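Local atomic coordinates of leucine-rich repeat protein TpLRR (Treponema pallidum, PDB entry 6MLX), a protein that is of unknown function but folds as a secreted, probably periplasmic, leucine-rich repeat protein whose short coils stack into an elongated solenoid. Residues A106-P111 with G126-V131; C148-S153 with C171-E176. One frame throughout, in Å; residues are numbered along the deposited sequence.

Interaction 1: A106-P111 with G126-V131; sequences AGIVFP and GSLVDV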
ATOM      1  N   ALA A 106       4.343   9.499   4.582  1.00 29.78           N
ATOM      2  CA  ALA A 106       3.442  10.074   5.569  1.00 29.95           C
ATOM      3  C   ALA A 106       1.990   9.992   5.141  1.00 30.04           C
ATOM      4  O   ALA A 106       1.093  10.049   5.995  1.00 30.10           O
ATOM      5  CB  ALA A 106       3.812  11.530   5.849  1.00 30.28           C
ATOM      6  N   GLY A 107       1.749   9.849   3.845  1.00 30.10           N
ATOM      7  CA  GLY A 107       0.399   9.773   3.331  1.00 30.21           C
ATOM      8  C   GLY A 107       0.428   9.147   1.960  1.00 30.11           C
ATOM      9  O   GLY A 107       1.463   9.117   1.284  1.00 29.99           O
ATOM     10  N   ILE A 108      -0.727   8.644   1.550  1.00 30.14           N
ATOM     11  CA  ILE A 108      -0.856   8.055   0.225  1.00 29.98           C
ATOM     12  C   ILE A 108      -2.326   8.121  -0.164  1.00 29.95           C
ATOM     13  O   ILE A 108      -3.213   7.966   0.678  1.00 29.99           O
ATOM     14  CB  ILE A 108      -0.289   6.617   0.212  1.00 29.93           C
ATOM     15  CG1 ILE A 108      -0.189   6.068  -1.207  1.00 29.77           C
ATOM     16  CG2 ILE A 108      -1.114   5.707   1.105  1.00 29.97           C
ATOM     17  CD1 ILE A 108       0.512   4.719  -1.246  1.00 29.69           C
ATOM     18  N   VAL A 109      -2.577   8.431  -1.430  1.00 29.86           N
ATOM     19  CA  VAL A 109      -3.930   8.551  -1.953  1.00 29.82           C
ATOM     20  C   VAL A 109      -4.153   7.390  -2.912  1.00 29.64           C
ATOM     21  O   VAL A 109      -3.464   7.277  -3.932  1.00 29.49           O
ATOM     22  CB  VAL A 109      -4.168   9.894  -2.657  1.00 29.80           C
ATOM     23  CG1 VAL A 109      -5.570   9.924  -3.224  1.00 29.70           C
ATOM     24  CG2 VAL A 109      -3.939  11.072  -1.705  1.00 30.01           C
ATOM     25  N   PHE A 110      -5.091   6.545  -2.587  1.00 29.34           N
ATOM     26  CA  PHE A 110      -5.329   5.372  -3.423  1.00 29.17           C
ATOM     27  C   PHE A 110      -6.303   5.694  -4.552  1.00 29.06           C
ATOM     28  O   PHE A 110      -7.312   6.360  -4.329  1.00 28.93           O
ATOM     29  CB  PHE A 110      -5.891   4.232  -2.605  1.00 29.18           C
ATOM     30  CG  PHE A 110      -4.917   3.633  -1.652  1.00 29.35           C
ATOM     31  CD1 PHE A 110      -3.731   3.085  -2.105  1.00 29.32           C
ATOM     32  CD2 PHE A 110      -5.196   3.599  -0.301  1.00 29.52           C
ATOM     33  CE1 PHE A 110      -2.836   2.522  -1.225  1.00 29.41           C
ATOM     34  CE2 PHE A 110      -4.314   3.020   0.583  1.00 29.65           C
ATOM     35  CZ  PHE A 110      -3.134   2.486   0.130  1.00 29.52           C
ATOM     36  N   PRO A 111      -6.021   5.204  -5.756  1.00 29.36           N
ATOM     37  CA  PRO A 111      -6.896   5.490  -6.897  1.00 29.17           C
ATOM     38  C   PRO A 111      -8.204   4.726  -6.827  1.00 29.02           C
ATOM     39  O   PRO A 111      -8.311   3.651  -6.223  1.00 28.90           O
ATOM     40  CB  PRO A 111      -6.073   5.029  -8.103  1.00 29.11           C
ATOM     41  CG  PRO A 111      -5.168   3.997  -7.553  1.00 29.11           C
ATOM     42  CD  PRO A 111      -4.822   4.448  -6.153  1.00 29.28           C
ATOM     43  N   GLY A 126       6.165   3.663   9.274  1.00 28.95           N
ATOM     44  CA  GLY A 126       6.056   4.311  10.560  1.00 29.21           C
ATOM     45  C   GLY A 126       5.650   5.772  10.521  1.00 29.53           C
ATOM     46  O   GLY A 126       5.449   6.356  11.589  1.00 29.77           O
ATOM     47  N   SER A 127       5.551   6.382   9.342  1.00 29.55           N
ATOM     48  CA  SER A 127       5.118   7.770   9.246  1.00 29.84           C
ATOM     49  C   SER A 127       3.702   7.921   8.715  1.00 29.84           C
ATOM     50  O   SER A 127       3.179   9.044   8.694  1.00 30.06           O
ATOM     51  CB  SER A 127       6.067   8.578   8.343  1.00 29.91           C
ATOM     52  OG  SER A 127       7.358   8.686   8.908  1.00 29.99           O
ATOM     53  N   LEU A 128       3.084   6.839   8.273  1.00 29.58           N
ATOM     54  CA  LEU A 128       1.786   6.922   7.621  1.00 29.55           C
ATOM     55  C   LEU A 128       0.715   7.293   8.644  1.00 29.72           C
ATOM     56  O   LEU A 128       0.584   6.641   9.681  1.00 29.72           O
ATOM     57  CB  LEU A 128       1.480   5.588   6.944  1.00 29.24           C
ATOM     58  CG  LEU A 128       0.280   5.397   6.013  1.00 29.29           C
ATOM     59  CD1 LEU A 128       0.314   6.369   4.852  1.00 29.17           C
ATOM     60  CD2 LEU A 128       0.293   3.950   5.507  1.00 29.05           C
ATOM     61  N   VAL A 129      -0.043   8.351   8.357  1.00 29.90           N
ATOM     62  CA  VAL A 129      -0.974   8.946   9.315  1.00 30.12           C
ATOM     63  C   VAL A 129      -2.429   8.599   8.977  1.00 30.01           C
ATOM     64  O   VAL A 129      -3.146   8.048   9.807  1.00 30.01           O
ATOM     65  CB  VAL A 129      -0.779  10.478   9.420  1.00 30.43           C
ATOM     66  CG1 VAL A 129      -1.822  11.053  10.332  1.00 30.63           C
ATOM     67  CG2 VAL A 129       0.626  10.784   9.932  1.00 30.54           C
ATOM     68  N   ASP A 130      -2.895   8.995   7.800  1.00 29.95           N
ATOM     69  CA  ASP A 130      -4.269   8.746   7.379  1.00 29.85           C
ATOM     70  C   ASP A 130      -4.245   7.807   6.181  1.00 29.54           C
ATOM     71  O   ASP A 130      -3.371   7.924   5.317  1.00 29.47           O
ATOM     72  CB  ASP A 130      -5.014  10.040   6.982  1.00 30.03           C
ATOM     73  CG  ASP A 130      -5.280  10.981   8.160  1.00 30.35           C
ATOM     74  OD1 ASP A 130      -5.372  10.528   9.313  1.00 30.41           O
ATOM     75  OD2 ASP A 130      -5.438  12.199   7.906  1.00 30.54           O
ATOM     76  N   VAL A 131      -5.199   6.876   6.129  1.00 29.35           N
ATOM     77  CA  VAL A 131      -5.447   6.123   4.901  1.00 29.08           C
ATOM     78  C   VAL A 131      -6.947   6.018   4.674  1.00 29.00           C
ATOM     79  O   VAL A 131      -7.734   5.800   5.605  1.00 29.06           O
ATOM     80  CB  VAL A 131      -4.775   4.723   4.858  1.00 28.88           C
ATOM     81  CG1 VAL A 131      -3.996   4.427   6.092  1.00 29.00           C
ATOM     82  CG2 VAL A 131      -5.776   3.600   4.535  1.00 28.76           C
TER
HETATM   83  O   HOH W   1      -1.335  10.809   6.063  1.00 30.10           O
HETATM   84  O   HOH W   2      -2.781   9.517   3.456  1.00 29.81           O
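Ala106 and Leu128 bring the two backbones to within 4.1 Å, CA to CA, and here the packing is tight. The carbonyl O of Ala106 accepts a hydrogen bond from Val129 N at 3.1 Å; the donor sits 37° above the carbonyl plane, so the bond is not directed at a lone pair. A CA-H...O contact runs beside it, from Ala106 CA to Ser127 O. On the inner side, Leu128 holds CG anti to the backbone N (chi1 -172°), which carries CD1 in over Gly107, 3.7 Å from Gly107 CA. The same methyl meets Ile108 CG2, the two side chains passing at a slant. In the BspA-type leucine-rich repeat solenoid these are neighbouring coils, and Leu128 belongs to the apolar interior between them. Farther along, the chains diverge, to 6.8 Å between Ile108 CA and Val131 CA. Direct backbone pairing gives way to water: one molecule joins Ala106 O to Asp130 N, accepting from Asp130 N at 3.0 Å, and a second joins Ile108 N to Asp130 O. The outer flank here, with Val129 and Asp130, is exposed. On the buried side, side chains meet across the gap between the backbones. Val131 CG2 lies at the edge of the Phe110 ring, near its plane and 4.3 Å from Phe110 CE2, while Leu133 and Pro134 also touch that ring.

Interaction 2: C148-S153 with C171-E176; sequences CAELAS and CRNLVE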
ATOM      1  N   CYS A 148       2.323   0.195  11.692  1.00 28.60           N
ATOM      2  CA  CYS A 148       2.167   1.589  11.280  1.00 28.85           C
ATOM      3  C   CYS A 148       1.919   2.402  12.551  1.00 29.16           C
ATOM      4  O   CYS A 148       0.789   2.695  12.943  1.00 29.31           O
ATOM      5  CB  CYS A 148       1.052   1.723  10.251  1.00 28.82           C
ATOM      6  SG  CYS A 148       1.506   0.987   8.629  1.00 28.51           S
ATOM      7  N   ALA A 149       3.019   2.747  13.223  1.00 29.25           N
ATOM      8  CA  ALA A 149       2.917   3.284  14.577  1.00 29.51           C
ATOM      9  C   ALA A 149       2.319   4.685  14.613  1.00 29.82           C
ATOM     10  O   ALA A 149       1.872   5.121  15.679  1.00 30.04           O
ATOM     11  CB  ALA A 149       4.290   3.284  15.253  1.00 29.53           C
ATOM     12  N   GLU A 150       2.298   5.400  13.495  1.00 29.84           N
ATOM     13  CA  GLU A 150       1.701   6.727  13.462  1.00 30.12           C
ATOM     14  C   GLU A 150       0.321   6.754  12.809  1.00 30.08           C
ATOM     15  O   GLU A 150      -0.307   7.825  12.753  1.00 30.29           O
ATOM     16  CB  GLU A 150       2.645   7.706  12.761  1.00 30.21           C
ATOM     17  CG  GLU A 150       3.922   8.017  13.577  1.00 30.36           C
ATOM     18  CD  GLU A 150       3.676   8.795  14.861  1.00 30.66           C
ATOM     19  OE1 GLU A 150       2.587   9.390  15.030  1.00 30.83           O
ATOM     20  OE2 GLU A 150       4.577   8.801  15.730  1.00 30.74           O
ATOM     21  N   LEU A 151      -0.163   5.605  12.326  1.00 29.81           N
ATOM     22  CA  LEU A 151      -1.473   5.481  11.705  1.00 29.75           C
ATOM     23  C   LEU A 151      -2.586   5.857  12.675  1.00 29.95           C
ATOM     24  O   LEU A 151      -2.839   5.127  13.635  1.00 29.92           O
ATOM     25  CB  LEU A 151      -1.681   4.052  11.208  1.00 29.44           C
ATOM     26  CG  LEU A 151      -2.999   3.755  10.500  1.00 29.33           C
ATOM     27  CD1 LEU A 151      -3.193   4.743   9.361  1.00 29.38           C
ATOM     28  CD2 LEU A 151      -2.984   2.326   9.999  1.00 29.03           C
ATOM     29  N   ALA A 152      -3.261   6.979  12.423  1.00 30.14           N
ATOM     30  CA  ALA A 152      -4.303   7.479  13.308  1.00 30.34           C
ATOM     31  C   ALA A 152      -5.713   7.167  12.819  1.00 30.22           C
ATOM     32  O   ALA A 152      -6.615   6.983  13.639  1.00 30.30           O
ATOM     33  CB  ALA A 152      -4.156   8.997  13.490  1.00 30.63           C
ATOM     34  N   SER A 153      -5.919   7.090  11.508  1.00 30.02           N
ATOM     35  CA  SER A 153      -7.255   7.035  10.929  1.00 29.94           C
ATOM     36  C   SER A 153      -7.254   6.157   9.688  1.00 29.64           C
ATOM     37  O   SER A 153      -6.448   6.372   8.779  1.00 29.58           O
ATOM     38  CB  SER A 153      -7.743   8.444  10.555  1.00 30.14           C
ATOM     39  OG  SER A 153      -9.021   8.383   9.955  1.00 30.04           O
ATOM     40  N   CYS A 171      -0.520  -0.934  15.631  1.00 29.18           N
ATOM     41  CA  CYS A 171      -0.952   0.423  15.288  1.00 29.39           C
ATOM     42  C   CYS A 171      -1.357   1.114  16.583  1.00 29.55           C
ATOM     43  O   CYS A 171      -2.530   1.297  16.902  1.00 29.74           O
ATOM     44  CB  CYS A 171      -2.083   0.394  14.267  1.00 29.43           C
ATOM     45  SG  CYS A 171      -1.556  -0.211  12.636  1.00 29.18           S
ATOM     46  N   ARG A 172      -0.341   1.507  17.341  1.00 30.27           N
ATOM     47  CA  ARG A 172      -0.572   2.016  18.681  1.00 30.48           C
ATOM     48  C   ARG A 172      -1.184   3.411  18.704  1.00 30.70           C
ATOM     49  O   ARG A 172      -1.615   3.846  19.773  1.00 30.83           O
ATOM     50  CB  ARG A 172       0.732   2.007  19.470  1.00 30.39           C
ATOM     51  CG  ARG A 172       1.933   2.521  18.731  1.00 30.22           C
ATOM     52  CD  ARG A 172       3.107   2.642  19.699  1.00 30.33           C
ATOM     53  NE  ARG A 172       4.374   2.897  19.018  1.00 30.22           N
ATOM     54  CZ  ARG A 172       4.808   4.113  18.712  1.00 30.13           C
ATOM     55  NH1 ARG A 172       4.073   5.172  19.012  1.00 30.54           N
ATOM     56  NH2 ARG A 172       5.973   4.276  18.106  1.00 30.02           N
ATOM     57  N   ASN A 173      -1.254   4.115  17.573  1.00 30.18           N
ATOM     58  CA  ASN A 173      -1.902   5.422  17.537  1.00 30.44           C
ATOM     59  C   ASN A 173      -3.240   5.405  16.806  1.00 30.43           C
ATOM     60  O   ASN A 173      -3.821   6.473  16.568  1.00 30.55           O
ATOM     61  CB  ASN A 173      -0.967   6.452  16.912  1.00 30.53           C
ATOM     62  CG  ASN A 173      -0.056   7.083  17.934  1.00 30.76           C
ATOM     63  OD1 ASN A 173      -0.516   7.582  18.963  1.00 31.00           O
ATOM     64  ND2 ASN A 173       1.246   7.043  17.675  1.00 30.69           N
ATOM     65  N   LEU A 174      -3.749   4.224  16.462  1.00 30.14           N
ATOM     66  CA  LEU A 174      -4.991   4.122  15.711  1.00 30.17           C
ATOM     67  C   LEU A 174      -6.170   4.482  16.606  1.00 30.35           C
ATOM     68  O   LEU A 174      -6.374   3.869  17.655  1.00 30.47           O
ATOM     69  CB  LEU A 174      -5.146   2.710  15.156  1.00 29.97           C
ATOM     70  CG  LEU A 174      -6.411   2.459  14.338  1.00 29.98           C
ATOM     71  CD1 LEU A 174      -6.477   3.425  13.144  1.00 29.91           C
ATOM     72  CD2 LEU A 174      -6.458   1.018  13.871  1.00 29.89           C
ATOM     73  N   VAL A 175      -6.951   5.490  16.205  1.00 30.41           N
ATOM     74  CA  VAL A 175      -8.102   5.896  16.996  1.00 30.56           C
ATOM     75  C   VAL A 175      -9.398   5.946  16.205  1.00 30.56           C
ATOM     76  O   VAL A 175     -10.482   5.989  16.812  1.00 30.69           O
ATOM     77  CB  VAL A 175      -7.851   7.260  17.689  1.00 30.89           C
ATOM     78  CG1 VAL A 175      -6.607   7.209  18.561  1.00 30.97           C
ATOM     79  CG2 VAL A 175      -7.709   8.336  16.671  1.00 30.93           C
ATOM     80  N   GLU A 176      -9.364   5.937  14.879  1.00 30.28           N
ATOM     81  CA  GLU A 176     -10.555   6.109  14.059  1.00 30.18           C
ATOM     82  C   GLU A 176     -10.585   5.042  12.978  1.00 29.90           C
ATOM     83  O   GLU A 176      -9.608   4.861  12.245  1.00 29.74           O
ATOM     84  CB  GLU A 176     -10.601   7.500  13.426  1.00 30.32           C
ATOM     85  CG  GLU A 176     -11.817   7.755  12.568  1.00 30.21           C
ATOM     86  CD  GLU A 176     -11.818   9.162  11.987  1.00 30.38           C
ATOM     87  OE1 GLU A 176     -10.974   9.479  11.126  1.00 30.36           O
ATOM     88  OE2 GLU A 176     -12.640   9.971  12.416  1.00 30.54           O
TER
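Two type I beta turns, Cys148 to Leu151 and Cys171 to Leu174, stack on one another where neighbouring coils of the leucine-rich repeat solenoid lead into its short parallel sheet; hydrogen bonds to the carbonyl oxygens of Ala149, at the turns, and Ala152, beyond them, join the two segments. The Asn173 side chain reaches across to the preceding coil: ND2 donates to Ala149 O at 2.8 Å, lying in the carbonyl plane, with a C=O...N angle of 158°. The other end of this amide, OD1, is bonded to Arg196, so both ends are held and the flip of the group is fixed. On the outer side of the turns, the Arg172 guanidinium lays one face on Ala149 CB, the methyl being 3.5 Å from Arg172 NH2 and offset toward the rim. The inner side is apolar. Cys171 SG lies 3.9 Å from Leu151 CD2 and also faces Cys148 CB, while Phe145 and Phe168 extend this packing against Leu151 and Leu174 respectively. Past the turns, Ala152 O takes two backbone donors, Val175 N at 3.0 Å and Glu176 N at 3.2 Å; the second lies in the carbonyl plane, the first is tilted 28° from it. Ser153 and Glu176 then pair in parallel with their side chains on the same face of the sheet. The Glu176 chain runs straight out, bringing OE1 to Ser153 OG, which donates a short 2.5 Å hydrogen bond to its anti lone pair.

How the interactions relate
Both interactions join adjacent coils of one solenoid and are partly buried, but interaction 1 lies nearer the centre of the chain. They meet directly: Val129 O and Ala152 N, and Val131 N and Ser153 O, are probably hydrogen-bonded, so strand 130-132 pairs with strand 153-155, which in turn pairs with 176-178. Interaction 1 lies at the edge of this three-stranded sheet, where 106-111 forms no regular strand and water takes over part of the backbone pairing. Interaction 2 lies at the start of the sheet's last two strands, buries nearly twice the surface, and adds polar side-chain bonds on its outer side. Leucines facing inward are common to both.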